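Local coordinates for lipoprotein (Bacillus anthracis, PDB 4JG9) that is of unknown biochemical function but is a putative membrane-attached lipoprotein with an all-beta fold, and possibly binds lipid, at residues E89-F94 / E142-M147; T101-I106 / T129-N134. All coordinates share one frame; numbering follows the deposited sequence.

Contact 1: E89-F94 / E142-M147; sequences EIMWYF and ELPLTM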
# COMPACT_ATOMS: atom_id res chain seq x y z
N GLU A 89 -15.06 2.06 11.75
CA GLU A 89 -15.45 0.70 11.45
C GLU A 89 -16.81 0.76 10.76
O GLU A 89 -17.79 1.23 11.35
CB GLU A 89 -15.51 -0.15 12.72
CG GLU A 89 -15.82 -1.63 12.46
CD GLU A 89 -15.91 -2.45 13.74
OE1 GLU A 89 -16.83 -2.19 14.56
OE2 GLU A 89 -15.07 -3.36 13.93
N ILE A 90 -16.87 0.30 9.52
CA ILE A 90 -18.13 0.38 8.80
C ILE A 90 -18.58 -1.00 8.34
O ILE A 90 -17.81 -1.77 7.77
CB ILE A 90 -18.03 1.34 7.61
CG1 ILE A 90 -17.74 2.75 8.15
CG2 ILE A 90 -19.34 1.34 6.81
CD1 ILE A 90 -17.61 3.84 7.12
N MSE A 91 -19.83 -1.31 8.62
CA MSE A 91 -20.35 -2.60 8.24
C MSE A 91 -20.58 -2.69 6.73
O MSE A 91 -21.21 -1.82 6.12
CB MSE A 91 -21.61 -2.92 9.05
CG MSE A 91 -21.30 -3.75 10.31
SE MSE A 91 -21.08 -5.63 9.79
CE MSE A 91 -22.45 -5.50 8.42
N TRP A 92 -20.04 -3.74 6.12
CA TRP A 92 -20.25 -3.98 4.70
C TRP A 92 -21.25 -5.12 4.51
O TRP A 92 -21.31 -6.04 5.34
CB TRP A 92 -18.93 -4.29 4.01
CG TRP A 92 -18.17 -3.06 3.69
CD1 TRP A 92 -17.61 -2.19 4.59
CD2 TRP A 92 -17.87 -2.54 2.39
NE1 TRP A 92 -16.99 -1.15 3.93
CE2 TRP A 92 -17.13 -1.34 2.58
CE3 TRP A 92 -18.16 -2.96 1.09
CZ2 TRP A 92 -16.67 -0.57 1.51
CZ3 TRP A 92 -17.70 -2.19 0.02
CH2 TRP A 92 -16.96 -1.01 0.25
N TYR A 93 -22.03 -5.03 3.44
CA TYR A 93 -23.10 -5.99 3.19
C TYR A 93 -22.98 -6.61 1.80
O TYR A 93 -22.88 -5.88 0.80
CB TYR A 93 -24.46 -5.30 3.33
CG TYR A 93 -24.74 -4.75 4.70
CD1 TYR A 93 -24.30 -3.48 5.07
CD2 TYR A 93 -25.47 -5.49 5.64
CE1 TYR A 93 -24.57 -2.97 6.34
CE2 TYR A 93 -25.73 -4.98 6.90
CZ TYR A 93 -25.29 -3.72 7.24
OH TYR A 93 -25.55 -3.21 8.50
N PHE A 94 -23.03 -7.94 1.76
CA PHE A 94 -22.90 -8.68 0.51
C PHE A 94 -24.25 -9.16 0.04
O PHE A 94 -24.66 -10.28 0.36
CB PHE A 94 -21.91 -9.83 0.69
CG PHE A 94 -20.61 -9.39 1.28
CD1 PHE A 94 -19.72 -8.64 0.53
CD2 PHE A 94 -20.30 -9.68 2.59
CE1 PHE A 94 -18.54 -8.21 1.08
CE2 PHE A 94 -19.12 -9.24 3.14
CZ PHE A 94 -18.24 -8.51 2.39
N GLU A 142 -22.41 -10.27 5.76
CA GLU A 142 -21.92 -9.01 6.31
C GLU A 142 -20.54 -9.12 6.95
O GLU A 142 -20.15 -10.16 7.45
CB GLU A 142 -22.94 -8.40 7.27
CG GLU A 142 -22.98 -9.04 8.64
CD GLU A 142 -24.02 -8.41 9.54
OE1 GLU A 142 -25.09 -8.01 9.04
OE2 GLU A 142 -23.78 -8.33 10.76
N LEU A 143 -19.82 -8.01 6.94
CA LEU A 143 -18.45 -7.95 7.43
C LEU A 143 -18.04 -6.52 7.81
O LEU A 143 -18.19 -5.59 7.02
CB LEU A 143 -17.49 -8.51 6.36
CG LEU A 143 -16.00 -8.62 6.75
CD1 LEU A 143 -15.78 -9.73 7.76
CD2 LEU A 143 -15.10 -8.82 5.54
N PRO A 144 -17.52 -6.35 9.02
CA PRO A 144 -17.07 -5.03 9.47
C PRO A 144 -15.67 -4.71 8.97
O PRO A 144 -14.79 -5.53 9.08
CB PRO A 144 -17.06 -5.15 11.00
CG PRO A 144 -17.13 -6.59 11.30
CD PRO A 144 -17.29 -7.39 10.03
N LEU A 145 -15.51 -3.53 8.37
CA LEU A 145 -14.23 -3.09 7.85
C LEU A 145 -13.89 -1.72 8.41
O LEU A 145 -14.71 -0.79 8.37
CB LEU A 145 -14.28 -3.01 6.33
CG LEU A 145 -14.57 -4.32 5.60
CD1 LEU A 145 -14.63 -4.09 4.10
CD2 LEU A 145 -13.51 -5.35 5.95
N THR A 146 -12.67 -1.58 8.91
CA THR A 146 -12.23 -0.29 9.40
C THR A 146 -11.48 0.45 8.30
O THR A 146 -10.49 -0.05 7.74
CB THR A 146 -11.35 -0.44 10.66
OG1 THR A 146 -12.09 -1.13 11.67
CG2 THR A 146 -10.94 0.92 11.20
N MSE A 147 -11.97 1.64 7.97
CA MSE A 147 -11.44 2.39 6.84
C MSE A 147 -10.99 3.78 7.23
O MSE A 147 -11.43 4.32 8.25
CB MSE A 147 -12.52 2.54 5.76
CG MSE A 147 -13.17 1.24 5.35
SE MSE A 147 -14.45 1.48 3.87
CE MSE A 147 -15.82 2.32 4.81
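Ile90 and Leu145 grip each other through both backbone amides: Ile90 N to Leu145 O is 2.7 Å and almost perfectly straight at the hydrogen (178°), and Leu145 N returns to Ile90 O over 3.0 Å. Two residues along, Trp92 N meets Leu143 O at 2.8 Å and Leu143 N meets Trp92 O at 2.9 Å. These two hydrogen-bonded pairs alternate with the non-hydrogen-bonded pairs Glu89-Thr146, Met91-Pro144 and Tyr93-Glu142, the regular pattern of antiparallel strands. Proline fits at 144 because such a position needs no amide hydrogen for this partner. CA of Glu142 adds a C-H...O contact to Trp92 O.

On the face bearing Trp92, the Leu145 methyl CD1 sits over the five-membered ring in a CH-pi contact, 3.6 Å from Trp92 CD1. Selenium of Met147, a selenomethionine, comes instead to the ring edge, 3.7 Å from Trp92 NE1, a Met-aromatic contact. The indole is presented to both because its CG stands anti to the carbonyl carbon (chi1 -81°). Phe94 turns its ring edge to Leu143, CE2 lying 3.7 Å from Leu143 CB. The reverse face is more polar: the Glu142 carboxylate runs alongside the Tyr93 ring, their planes 87° apart, with OE1 3.8 Å from CE2 of Tyr93, while aliphatic Glu89 CG flanks Pro144 and Thr146.

Strand 142-147 is the outermost of its sheet within the chain. Strand 88-94 continues the sheet inward, Met91 and Tyr93 bonding through their backbones to Ala78 and Ala76 of strand 75-78. Trp92 and Leu145 pack on Ile106 of strand 102-110 in the facing sheet, so that this face lies between two antiparallel sheets, as in a beta sandwich.

Contact 2: T101-I106 / T129-N134; sequences TGKLSI and TWTTSN
Ser105 and Thr131 face each other as an antiparallel non-hydrogen-bonded pair, framed by the backbone bonds Ile106 N to Trp130 O (2.9 Å) and Thr132 N to Leu104 O (2.7 Å). This is a brief antiparallel pairing in the second sheet of what looks like a beta sandwich, and it is interrupted where the chain turns a corner at Ser133 and Asn134; beyond it Gly102 bonds through its backbone to Ile136.

A side chain takes over one bond of the strand pairing. Leu104 N, which in a regular hydrogen-bonded pair would reach Thr132 O, gives its hydrogen to Thr132 OG1 at 3.1 Å. That hydroxyl lies between the backbone N and the carbonyl carbon of its own residue (chi1 60°), and in turn donates to Asn134 O at 2.8 Å, in the carbonyl plane. Thr132 OG1 therefore ties strand 102-110 to the corner. Lys103 reinforces the same bend: beyond CB, which rests on Thr131 CG2, its chain folds at chi2 (-68°) and brings NZ within 3.0 Å of Ser133 O, approaching from outside the carbonyl plane. The same ammonium has its strongest partner in Thr135 OG1, just past the corner.

On the face shared by Ser105 and Thr131 the two hydroxyls meet, OG of Ser105 2.7 Å from OG1 of Thr131. Thr131 OG1 also bonds to Glu127 OE2 of the second subunit, and Trp130 NE1 to Pro128 O of that subunit, which puts this end of the pairing at the dimer interface. Away from it, Leu104 and Ile106 pack against strand 153-161. Beyond the last direct backbone bond a water bridges the two segments, its oxygen 2.6 Å from Ile106 O and 2.9 Å from Thr129 O.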
# COMPACT_ATOMS: atom_id res chain seq x y z
N THR A 101 -16.44 -16.17 -4.41
CA THR A 101 -15.59 -16.50 -3.28
C THR A 101 -14.19 -15.88 -3.45
O THR A 101 -13.67 -15.85 -4.57
CB THR A 101 -15.41 -18.02 -3.16
OG1 THR A 101 -16.69 -18.65 -3.06
CG2 THR A 101 -14.54 -18.40 -1.96
N GLY A 102 -13.60 -15.39 -2.36
CA GLY A 102 -12.22 -14.91 -2.40
C GLY A 102 -11.91 -13.82 -1.38
O GLY A 102 -12.80 -13.33 -0.70
N LYS A 103 -10.65 -13.43 -1.28
CA LYS A 103 -10.32 -12.31 -0.42
C LYS A 103 -10.90 -11.05 -1.08
O LYS A 103 -10.96 -10.95 -2.31
CB LYS A 103 -8.81 -12.13 -0.26
CG LYS A 103 -8.03 -13.35 0.13
CD LYS A 103 -8.33 -13.84 1.52
CE LYS A 103 -7.28 -14.88 1.90
NZ LYS A 103 -7.79 -15.79 2.95
N LEU A 104 -11.30 -10.09 -0.26
CA LEU A 104 -11.88 -8.85 -0.77
C LEU A 104 -10.85 -7.75 -0.82
O LEU A 104 -10.15 -7.49 0.17
CB LEU A 104 -13.05 -8.42 0.12
CG LEU A 104 -13.78 -7.13 -0.23
CD1 LEU A 104 -14.70 -7.33 -1.41
CD2 LEU A 104 -14.56 -6.65 0.97
N SER A 105 -10.73 -7.10 -1.97
CA SER A 105 -9.84 -5.95 -2.12
C SER A 105 -10.59 -4.66 -2.41
O SER A 105 -11.59 -4.64 -3.14
CB SER A 105 -8.80 -6.18 -3.23
OG SER A 105 -8.09 -7.39 -3.07
N ILE A 106 -10.11 -3.57 -1.82
CA ILE A 106 -10.65 -2.26 -2.11
C ILE A 106 -9.51 -1.33 -2.47
O ILE A 106 -8.60 -1.11 -1.68
CB ILE A 106 -11.39 -1.67 -0.92
CG1 ILE A 106 -12.63 -2.50 -0.60
CG2 ILE A 106 -11.81 -0.23 -1.24
CD1 ILE A 106 -13.21 -2.18 0.74
N THR A 129 -4.02 -1.65 4.20
CA THR A 129 -3.94 -2.84 3.35
C THR A 129 -4.97 -2.81 2.23
O THR A 129 -6.06 -2.25 2.39
CB THR A 129 -4.12 -4.13 4.17
OG1 THR A 129 -5.28 -3.99 5.01
CG2 THR A 129 -2.89 -4.37 5.05
N TRP A 130 -4.63 -3.43 1.11
CA TRP A 130 -5.48 -3.48 -0.07
C TRP A 130 -6.61 -4.46 0.14
O TRP A 130 -7.73 -4.27 -0.36
CB TRP A 130 -4.70 -3.96 -1.31
CG TRP A 130 -3.43 -3.22 -1.61
CD1 TRP A 130 -2.15 -3.62 -1.31
CD2 TRP A 130 -3.30 -1.97 -2.31
NE1 TRP A 130 -1.24 -2.69 -1.77
CE2 TRP A 130 -1.92 -1.67 -2.38
CE3 TRP A 130 -4.22 -1.08 -2.88
CZ2 TRP A 130 -1.44 -0.51 -3.00
CZ3 TRP A 130 -3.73 0.08 -3.49
CH2 TRP A 130 -2.35 0.35 -3.54
N THR A 131 -6.30 -5.54 0.86
CA THR A 131 -7.10 -6.75 0.83
C THR A 131 -7.39 -7.32 2.21
O THR A 131 -6.52 -7.33 3.08
CB THR A 131 -6.34 -7.81 -0.01
OG1 THR A 131 -6.10 -7.28 -1.32
CG2 THR A 131 -7.12 -9.13 -0.11
N THR A 132 -8.61 -7.82 2.42
CA THR A 132 -8.95 -8.42 3.71
C THR A 132 -8.12 -9.68 3.91
O THR A 132 -7.71 -10.30 2.93
CB THR A 132 -10.42 -8.82 3.76
OG1 THR A 132 -10.70 -9.78 2.73
CG2 THR A 132 -11.31 -7.58 3.59
N SER A 133 -7.86 -10.05 5.16
CA SER A 133 -7.13 -11.30 5.39
C SER A 133 -8.08 -12.47 5.27
O SER A 133 -7.66 -13.61 5.05
CB SER A 133 -6.44 -11.35 6.75
OG SER A 133 -7.37 -11.26 7.81
N ASN A 134 -9.37 -12.19 5.40
CA ASN A 134 -10.36 -13.27 5.35
C ASN A 134 -10.97 -13.46 3.97
O ASN A 134 -10.99 -12.53 3.15
CB ASN A 134 -11.45 -13.03 6.38
CG ASN A 134 -12.28 -11.80 6.07
OD1 ASN A 134 -11.77 -10.68 6.09
ND2 ASN A 134 -13.56 -12.01 5.80
O HOH W 1 -8.18 -1.11 0.84

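How the contacts relate
Contacts 1 and 2 join different strand pairs in two facing sheets, with centres about 12 Å apart. Their apolar sides meet between the sheets: Leu145 CD1 lies 4.0 Å from Leu104 CD2, and Trp92 CZ2 3.9 Å from Ile106 CD1. Chain order ties them as well, since strand 88-94 leads to 102-110 and strand 131-136 to 142-147. Contact 1 is longer and more regular, with backbone-only hydrogen bonds and aromatic and selenium packing; it is partly buried, its Trp92 and Leu145 face inside, its Glu89, Glu142 and Pro144 at the surface, and no other subunit touches it. Contact 2, short and largely buried, relies on hydroxyls and a lysine beside the corner, and reaches the second subunit.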